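Local coordinates for glutaconate CoA-transferase subunit A (Acidaminococcus fermentans, PDB 1POI), which transfers the coenzyme A moiety from acetyl-CoA to (R)-2-hydroxyglutarate and related compounds such as glutaconate, a step of glutamate degradation, at residues A53-R65 and Y263-C277. Sequence-based numbering, arbitrary orientation.
Sequences AGGDWDMLIGNGR and YDKVSKTQEDFDAFC
D58 and Y263 both swing their side chains to the trans position about chi1 (-158° and -174°), which turns carboxylate and phenol toward each other across the contact. They join helix 55-62, which lies against the parallel beta sheet of the alpha/beta CoA-transferase fold, to the helical pair 257-266 and 270-282 that packs over it; helices 55-62 and 270-277 cross at -105°. Y263 OH donates to the anti lone pair of D58 OD2 at 2.7 Å, and a water bridges that oxygen to S267 OG. D58 OD1 accepts from the backbone N of F86, so both carboxylate oxygens are held. M59 crosses the Y263 side chain at a slant, with CG 3.8 Å from Y263 CE1; its SD makes an oblique Met-aromatic contact with that ring, and the bend at chi3 brings CE to the edge of the F276 ring, 3.9 Å from F276 CE1. At the helix C-terminus, where G64 completes a Schellman motif, N63 ND2 lies at the edge of the F273 ring, 3.3 Å from F273 CE2, with the amide steeply inclined to it. N63 ND2 spends its two hydrogens close to its own amide plane, one on M59 O at 2.8 Å and the other, nearly straight, on C277 SG at 3.6 Å. An alanine here would probably leave C277 SG without this donor, M59 O with just the backbone N of N63 from this segment, and a gap beside the F273 edge. Q270 OE1 is taken by R85 and W89, while Q270 NE2 donates to G62 O at 3.2 Å from above the carbonyl plane.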
ATOM      1  N   ALA A  53     -28.367 -17.340   1.011  1.00 17.17           N
ATOM      2  CA  ALA A  53     -27.851 -18.692   0.866  1.00 18.17           C
ATOM      3  C   ALA A  53     -27.611 -19.202  -0.548  1.00 17.76           C
ATOM      4  O   ALA A  53     -28.361 -18.907  -1.479  1.00 16.72           O
ATOM      5  CB  ALA A  53     -28.752 -19.654   1.623  1.00 20.49           C
ATOM      6  N   GLY A  54     -26.600 -20.048  -0.673  1.00 15.27           N
ATOM      7  CA  GLY A  54     -26.280 -20.606  -1.967  1.00 19.92           C
ATOM      8  C   GLY A  54     -26.194 -22.118  -1.990  1.00 19.60           C
ATOM      9  O   GLY A  54     -26.972 -22.812  -1.349  1.00 20.60           O
ATOM     10  N   GLY A  55     -25.186 -22.633  -2.674  1.00 20.61           N
ATOM     11  CA  GLY A  55     -25.050 -24.075  -2.779  1.00 22.53           C
ATOM     12  C   GLY A  55     -24.740 -24.717  -1.457  1.00 22.11           C
ATOM     13  O   GLY A  55     -24.978 -25.906  -1.269  1.00 24.37           O
ATOM     14  N   ASP A  56     -24.187 -23.922  -0.547  1.00 24.70           N
ATOM     15  CA  ASP A  56     -23.826 -24.383   0.789  1.00 22.66           C
ATOM     16  C   ASP A  56     -25.053 -24.965   1.540  1.00 21.96           C
ATOM     17  O   ASP A  56     -25.095 -26.160   1.826  1.00 23.11           O
ATOM     18  CB  ASP A  56     -23.068 -23.272   1.574  1.00 20.77           C
ATOM     19  CG  ASP A  56     -23.830 -21.901   1.644  1.00 24.82           C
ATOM     20  OD1 ASP A  56     -24.687 -21.565   0.790  1.00 20.48           O
ATOM     21  OD2 ASP A  56     -23.552 -21.128   2.592  1.00 25.58           O
ATOM     22  N   TRP A  57     -26.094 -24.171   1.759  1.00 19.48           N
ATOM     23  CA  TRP A  57     -27.257 -24.696   2.442  1.00 18.94           C
ATOM     24  C   TRP A  57     -27.985 -25.718   1.593  1.00 21.37           C
ATOM     25  O   TRP A  57     -28.725 -26.549   2.117  1.00 24.42           O
ATOM     26  CB  TRP A  57     -28.201 -23.581   2.880  1.00 20.91           C
ATOM     27  CG  TRP A  57     -27.723 -22.923   4.134  1.00 23.85           C
ATOM     28  CD1 TRP A  57     -26.956 -21.793   4.229  1.00 22.85           C
ATOM     29  CD2 TRP A  57     -27.885 -23.411   5.476  1.00 24.91           C
ATOM     30  NE1 TRP A  57     -26.620 -21.557   5.539  1.00 26.14           N
ATOM     31  CE2 TRP A  57     -27.177 -22.531   6.329  1.00 26.42           C
ATOM     32  CE3 TRP A  57     -28.558 -24.511   6.036  1.00 22.13           C
ATOM     33  CZ2 TRP A  57     -27.118 -22.716   7.725  1.00 23.85           C
ATOM     34  CZ3 TRP A  57     -28.499 -24.693   7.413  1.00 23.09           C
ATOM     35  CH2 TRP A  57     -27.783 -23.797   8.244  1.00 21.13           C
ATOM     36  N   ASP A  58     -27.771 -25.685   0.283  1.00 21.71           N
ATOM     37  CA  ASP A  58     -28.428 -26.658  -0.578  1.00 19.43           C
ATOM     38  C   ASP A  58     -27.834 -28.015  -0.315  1.00 18.87           C
ATOM     39  O   ASP A  58     -28.547 -29.001  -0.173  1.00 20.06           O
ATOM     40  CB  ASP A  58     -28.238 -26.341  -2.042  1.00 20.13           C
ATOM     41  CG  ASP A  58     -29.301 -26.970  -2.899  1.00 24.32           C
ATOM     42  OD1 ASP A  58     -30.485 -26.736  -2.591  1.00 26.16           O
ATOM     43  OD2 ASP A  58     -28.970 -27.683  -3.879  1.00 24.94           O
ATOM     44  N   MET A  59     -26.519 -28.073  -0.237  1.00 19.18           N
ATOM     45  CA  MET A  59     -25.881 -29.341   0.003  1.00 19.94           C
ATOM     46  C   MET A  59     -26.310 -29.953   1.336  1.00 22.79           C
ATOM     47  O   MET A  59     -26.666 -31.131   1.380  1.00 25.14           O
ATOM     48  CB  MET A  59     -24.377 -29.200  -0.143  1.00 20.78           C
ATOM     49  CG  MET A  59     -23.980 -28.859  -1.579  1.00 20.49           C
ATOM     50  SD  MET A  59     -22.206 -28.823  -1.747  1.00 28.81           S
ATOM     51  CE  MET A  59     -21.844 -30.513  -1.875  1.00 25.60           C
ATOM     52  N   LEU A  60     -26.379 -29.141   2.391  1.00 22.61           N
ATOM     53  CA  LEU A  60     -26.802 -29.614   3.711  1.00 21.23           C
ATOM     54  C   LEU A  60     -28.246 -30.128   3.654  1.00 20.92           C
ATOM     55  O   LEU A  60     -28.533 -31.235   4.110  1.00 21.52           O
ATOM     56  CB  LEU A  60     -26.693 -28.494   4.753  1.00 21.19           C
ATOM     57  CG  LEU A  60     -25.288 -27.966   5.070  1.00 22.10           C
ATOM     58  CD1 LEU A  60     -25.357 -26.764   6.016  1.00 14.61           C
ATOM     59  CD2 LEU A  60     -24.419 -29.086   5.638  1.00 17.31           C
ATOM     60  N   ILE A  61     -29.148 -29.338   3.078  1.00 18.77           N
ATOM     61  CA  ILE A  61     -30.551 -29.727   2.963  1.00 18.31           C
ATOM     62  C   ILE A  61     -30.709 -31.046   2.197  1.00 20.26           C
ATOM     63  O   ILE A  61     -31.263 -32.011   2.730  1.00 23.36           O
ATOM     64  CB  ILE A  61     -31.366 -28.641   2.256  1.00 16.99           C
ATOM     65  CG1 ILE A  61     -31.389 -27.371   3.094  1.00 16.20           C
ATOM     66  CG2 ILE A  61     -32.770 -29.124   1.990  1.00 17.71           C
ATOM     67  CD1 ILE A  61     -32.062 -26.228   2.400  1.00 19.95           C
ATOM     68  N   GLY A  62     -30.213 -31.079   0.961  1.00 20.25           N
ATOM     69  CA  GLY A  62     -30.289 -32.267   0.134  1.00 18.65           C
ATOM     70  C   GLY A  62     -29.717 -33.496   0.808  1.00 19.27           C
ATOM     71  O   GLY A  62     -30.188 -34.601   0.561  1.00 20.05           O
ATOM     72  N   ASN A  63     -28.662 -33.324   1.597  1.00 18.63           N
ATOM     73  CA  ASN A  63     -28.085 -34.440   2.341  1.00 18.55           C
ATOM     74  C   ASN A  63     -28.865 -34.638   3.665  1.00 18.99           C
ATOM     75  O   ASN A  63     -28.355 -35.215   4.637  1.00 19.07           O
ATOM     76  CB  ASN A  63     -26.614 -34.181   2.654  1.00 19.16           C
ATOM     77  CG  ASN A  63     -25.696 -34.503   1.482  1.00 26.40           C
ATOM     78  OD1 ASN A  63     -25.152 -35.617   1.382  1.00 27.91           O
ATOM     79  ND2 ASN A  63     -25.479 -33.517   0.610  1.00 24.56           N
ATOM     80  N   GLY A  64     -30.093 -34.132   3.710  1.00 18.54           N
ATOM     81  CA  GLY A  64     -30.927 -34.255   4.898  1.00 20.77           C
ATOM     82  C   GLY A  64     -30.343 -33.896   6.259  1.00 18.76           C
ATOM     83  O   GLY A  64     -30.740 -34.503   7.266  1.00 18.15           O
ATOM     84  N   ARG A  65     -29.454 -32.898   6.310  1.00 15.64           N
ATOM     85  CA  ARG A  65     -28.834 -32.470   7.567  1.00 13.93           C
ATOM     86  C   ARG A  65     -29.489 -31.260   8.248  1.00 13.40           C
ATOM     87  O   ARG A  65     -28.907 -30.699   9.174  1.00 17.93           O
ATOM     88  CB  ARG A  65     -27.352 -32.134   7.375  1.00 11.55           C
ATOM     89  CG  ARG A  65     -26.552 -33.111   6.565  1.00 10.94           C
ATOM     90  CD  ARG A  65     -26.303 -34.426   7.240  1.00  2.00           C
ATOM     91  NE  ARG A  65     -25.576 -35.332   6.337  1.00  4.82           N
ATOM     92  CZ  ARG A  65     -24.278 -35.620   6.445  1.00  6.07           C
ATOM     93  NH1 ARG A  65     -23.556 -35.084   7.416  1.00  9.26           N
ATOM     94  NH2 ARG A  65     -23.683 -36.418   5.570  1.00  5.02           N
ATOM     95  N   TYR A 263     -22.992 -28.415 -10.929  1.00 24.80           N
ATOM     96  CA  TYR A 263     -23.860 -28.509  -9.767  1.00 23.43           C
ATOM     97  C   TYR A 263     -25.308 -28.134 -10.118  1.00 23.52           C
ATOM     98  O   TYR A 263     -26.240 -28.790  -9.654  1.00 24.92           O
ATOM     99  CB  TYR A 263     -23.328 -27.635  -8.621  1.00 25.60           C
ATOM    100  CG  TYR A 263     -24.102 -27.800  -7.323  1.00 26.51           C
ATOM    101  CD1 TYR A 263     -23.779 -28.812  -6.426  1.00 25.73           C
ATOM    102  CD2 TYR A 263     -25.220 -27.005  -7.048  1.00 27.03           C
ATOM    103  CE1 TYR A 263     -24.559 -29.044  -5.293  1.00 27.40           C
ATOM    104  CE2 TYR A 263     -26.006 -27.224  -5.918  1.00 27.04           C
ATOM    105  CZ  TYR A 263     -25.668 -28.247  -5.047  1.00 27.16           C
ATOM    106  OH  TYR A 263     -26.439 -28.468  -3.937  1.00 22.42           O
ATOM    107  N   ASP A 264     -25.501 -27.117 -10.953  1.00 22.22           N
ATOM    108  CA  ASP A 264     -26.849 -26.691 -11.326  1.00 22.81           C
ATOM    109  C   ASP A 264     -27.671 -27.808 -11.930  1.00 23.50           C
ATOM    110  O   ASP A 264     -28.867 -27.909 -11.675  1.00 23.04           O
ATOM    111  CB  ASP A 264     -26.811 -25.538 -12.327  1.00 21.67           C
ATOM    112  CG  ASP A 264     -28.173 -25.294 -13.012  1.00 25.00           C
ATOM    113  OD1 ASP A 264     -29.139 -24.886 -12.336  1.00 23.43           O
ATOM    114  OD2 ASP A 264     -28.280 -25.508 -14.239  1.00 30.53           O
ATOM    115  N   LYS A 265     -27.041 -28.600 -12.787  1.00 23.92           N
ATOM    116  CA  LYS A 265     -27.747 -29.676 -13.455  1.00 23.61           C
ATOM    117  C   LYS A 265     -27.776 -30.923 -12.592  1.00 21.42           C
ATOM    118  O   LYS A 265     -28.798 -31.595 -12.489  1.00 23.28           O
ATOM    119  CB  LYS A 265     -27.137 -29.937 -14.842  1.00 27.53           C
ATOM    120  CG  LYS A 265     -25.712 -30.479 -14.849  1.00 31.58           C
ATOM    121  CD  LYS A 265     -25.683 -31.941 -15.268  1.00 38.33           C
ATOM    122  CE  LYS A 265     -24.304 -32.571 -15.049  1.00 44.34           C
ATOM    123  NZ  LYS A 265     -24.358 -34.072 -15.185  1.00 49.72           N
ATOM    124  N   VAL A 266     -26.644 -31.231 -11.978  1.00 17.95           N
ATOM    125  CA  VAL A 266     -26.521 -32.369 -11.087  1.00 18.94           C
ATOM    126  C   VAL A 266     -27.621 -32.367 -10.002  1.00 21.31           C
ATOM    127  O   VAL A 266     -28.351 -33.342  -9.841  1.00 24.21           O
ATOM    128  CB  VAL A 266     -25.153 -32.348 -10.423  1.00 17.63           C
ATOM    129  CG1 VAL A 266     -25.165 -33.185  -9.191  1.00 20.34           C
ATOM    130  CG2 VAL A 266     -24.107 -32.858 -11.389  1.00 15.76           C
ATOM    131  N   SER A 267     -27.789 -31.243  -9.316  1.00 22.60           N
ATOM    132  CA  SER A 267     -28.791 -31.119  -8.262  1.00 22.44           C
ATOM    133  C   SER A 267     -30.249 -31.129  -8.726  1.00 22.50           C
ATOM    134  O   SER A 267     -31.124 -30.755  -7.937  1.00 22.31           O
ATOM    135  CB  SER A 267     -28.563 -29.823  -7.483  1.00 22.85           C
ATOM    136  OG  SER A 267     -28.776 -28.694  -8.327  1.00 21.41           O
ATOM    137  N   LYS A 268     -30.527 -31.466  -9.989  1.00 19.56           N
ATOM    138  CA  LYS A 268     -31.924 -31.480 -10.441  1.00 20.14           C
ATOM    139  C   LYS A 268     -32.618 -32.747  -9.999  1.00 19.93           C
ATOM    140  O   LYS A 268     -33.833 -32.887 -10.182  1.00 20.26           O
ATOM    141  CB  LYS A 268     -32.059 -31.326 -11.956  1.00 22.81           C
ATOM    142  CG  LYS A 268     -31.445 -30.063 -12.497  1.00 27.55           C
ATOM    143  CD  LYS A 268     -31.809 -29.804 -13.949  1.00 32.13           C
ATOM    144  CE  LYS A 268     -31.018 -28.595 -14.473  1.00 36.29           C
ATOM    145  NZ  LYS A 268     -31.440 -28.138 -15.819  1.00 36.68           N
ATOM    146  N   THR A 269     -31.829 -33.708  -9.519  1.00 18.73           N
ATOM    147  CA  THR A 269     -32.356 -34.968  -9.016  1.00 19.04           C
ATOM    148  C   THR A 269     -31.456 -35.471  -7.892  1.00 21.85           C
ATOM    149  O   THR A 269     -30.216 -35.352  -7.940  1.00 22.73           O
ATOM    150  CB  THR A 269     -32.420 -36.083 -10.088  1.00 18.49           C
ATOM    151  OG1 THR A 269     -31.095 -36.546 -10.379  1.00 24.25           O
ATOM    152  CG2 THR A 269     -33.097 -35.611 -11.368  1.00 13.44           C
ATOM    153  N   GLN A 270     -32.090 -36.107  -6.921  1.00 22.38           N
ATOM    154  CA  GLN A 270     -31.423 -36.674  -5.765  1.00 23.97           C
ATOM    155  C   GLN A 270     -30.347 -37.691  -6.157  1.00 28.28           C
ATOM    156  O   GLN A 270     -29.315 -37.805  -5.485  1.00 26.41           O
ATOM    157  CB  GLN A 270     -32.463 -37.357  -4.894  1.00 21.82           C
ATOM    158  CG  GLN A 270     -31.990 -37.658  -3.503  1.00 26.27           C
ATOM    159  CD  GLN A 270     -31.670 -36.410  -2.739  1.00 21.82           C
ATOM    160  OE1 GLN A 270     -32.412 -35.423  -2.805  1.00 21.73           O
ATOM    161  NE2 GLN A 270     -30.542 -36.422  -2.037  1.00 17.12           N
ATOM    162  N   GLU A 271     -30.598 -38.427  -7.242  1.00 32.01           N
ATOM    163  CA  GLU A 271     -29.673 -39.445  -7.742  1.00 36.13           C
ATOM    164  C   GLU A 271     -28.391 -38.815  -8.244  1.00 35.15           C
ATOM    165  O   GLU A 271     -27.281 -39.218  -7.847  1.00 32.27           O
ATOM    166  CB  GLU A 271     -30.279 -40.199  -8.921  1.00 43.55           C
ATOM    167  CG  GLU A 271     -31.565 -40.947  -8.667  1.00 55.98           C
ATOM    168  CD  GLU A 271     -31.832 -41.994  -9.753  1.00 63.47           C
ATOM    169  OE1 GLU A 271     -30.970 -42.163 -10.652  1.00 65.94           O
ATOM    170  OE2 GLU A 271     -32.896 -42.660  -9.698  1.00 68.02           O
ATOM    171  N   ASP A 272     -28.568 -37.866  -9.173  1.00 33.47           N
ATOM    172  CA  ASP A 272     -27.453 -37.152  -9.793  1.00 31.51           C
ATOM    173  C   ASP A 272     -26.719 -36.449  -8.684  1.00 28.42           C
ATOM    174  O   ASP A 272     -25.482 -36.460  -8.646  1.00 25.78           O
ATOM    175  CB  ASP A 272     -27.943 -36.111 -10.817  1.00 32.68           C
ATOM    176  CG  ASP A 272     -28.433 -36.727 -12.137  1.00 33.60           C
ATOM    177  OD1 ASP A 272     -28.119 -37.906 -12.438  1.00 33.48           O
ATOM    178  OD2 ASP A 272     -29.128 -36.001 -12.888  1.00 34.69           O
ATOM    179  N   PHE A 273     -27.507 -35.900  -7.753  1.00 26.52           N
ATOM    180  CA  PHE A 273     -27.001 -35.171  -6.599  1.00 26.30           C
ATOM    181  C   PHE A 273     -26.112 -36.017  -5.694  1.00 27.72           C
ATOM    182  O   PHE A 273     -24.955 -35.665  -5.422  1.00 25.63           O
ATOM    183  CB  PHE A 273     -28.161 -34.611  -5.784  1.00 27.08           C
ATOM    184  CG  PHE A 273     -27.720 -33.833  -4.588  1.00 31.89           C
ATOM    185  CD1 PHE A 273     -27.240 -32.532  -4.728  1.00 35.19           C
ATOM    186  CD2 PHE A 273     -27.705 -34.420  -3.324  1.00 34.36           C
ATOM    187  CE1 PHE A 273     -26.747 -31.830  -3.630  1.00 34.40           C
ATOM    188  CE2 PHE A 273     -27.212 -33.724  -2.218  1.00 35.67           C
ATOM    189  CZ  PHE A 273     -26.731 -32.429  -2.376  1.00 34.01           C
ATOM    190  N   ASP A 274     -26.660 -37.141  -5.233  1.00 29.55           N
ATOM    191  CA  ASP A 274     -25.947 -38.052  -4.339  1.00 27.16           C
ATOM    192  C   ASP A 274     -24.702 -38.580  -4.993  1.00 23.38           C
ATOM    193  O   ASP A 274     -23.684 -38.782  -4.328  1.00 20.92           O
ATOM    194  CB  ASP A 274     -26.854 -39.202  -3.913  1.00 31.18           C
ATOM    195  CG  ASP A 274     -27.963 -38.750  -2.983  1.00 35.12           C
ATOM    196  OD1 ASP A 274     -27.654 -38.017  -2.009  1.00 36.01           O
ATOM    197  OD2 ASP A 274     -29.133 -39.119  -3.238  1.00 35.13           O
ATOM    198  N   ALA A 275     -24.800 -38.805  -6.302  1.00 22.34           N
ATOM    199  CA  ALA A 275     -23.683 -39.294  -7.109  1.00 22.63           C
ATOM    200  C   ALA A 275     -22.571 -38.246  -7.056  1.00 22.03           C
ATOM    201  O   ALA A 275     -21.403 -38.567  -6.778  1.00 20.73           O
ATOM    202  CB  ALA A 275     -24.144 -39.508  -8.534  1.00 21.89           C
ATOM    203  N   PHE A 276     -22.963 -36.993  -7.306  1.00 21.20           N
ATOM    204  CA  PHE A 276     -22.065 -35.851  -7.263  1.00 18.50           C
ATOM    205  C   PHE A 276     -21.390 -35.775  -5.909  1.00 17.73           C
ATOM    206  O   PHE A 276     -20.163 -35.662  -5.824  1.00 16.31           O
ATOM    207  CB  PHE A 276     -22.842 -34.565  -7.494  1.00 20.55           C
ATOM    208  CG  PHE A 276     -22.068 -33.322  -7.146  1.00 25.65           C
ATOM    209  CD1 PHE A 276     -22.078 -32.824  -5.839  1.00 23.31           C
ATOM    210  CD2 PHE A 276     -21.300 -32.670  -8.121  1.00 26.01           C
ATOM    211  CE1 PHE A 276     -21.336 -31.703  -5.502  1.00 29.58           C
ATOM    212  CE2 PHE A 276     -20.550 -31.545  -7.804  1.00 26.38           C
ATOM    213  CZ  PHE A 276     -20.563 -31.054  -6.491  1.00 30.47           C
ATOM    214  N   CYS A 277     -22.194 -35.816  -4.849  1.00 17.29           N
ATOM    215  CA  CYS A 277     -21.639 -35.750  -3.501  1.00 20.04           C
ATOM    216  C   CYS A 277     -20.680 -36.876  -3.193  1.00 19.97           C
ATOM    217  O   CYS A 277     -19.662 -36.644  -2.537  1.00 23.43           O
ATOM    218  CB  CYS A 277     -22.721 -35.693  -2.429  1.00 21.27           C
ATOM    219  SG  CYS A 277     -23.661 -34.174  -2.400  1.00 23.82           S
TER
HETATM  220  O   HOH W   1     -29.011 -26.244  -6.521  1.00 24.16           O
HETATM  221  O   HOH W   2     -24.748 -37.881  -0.814  1.00 16.29           O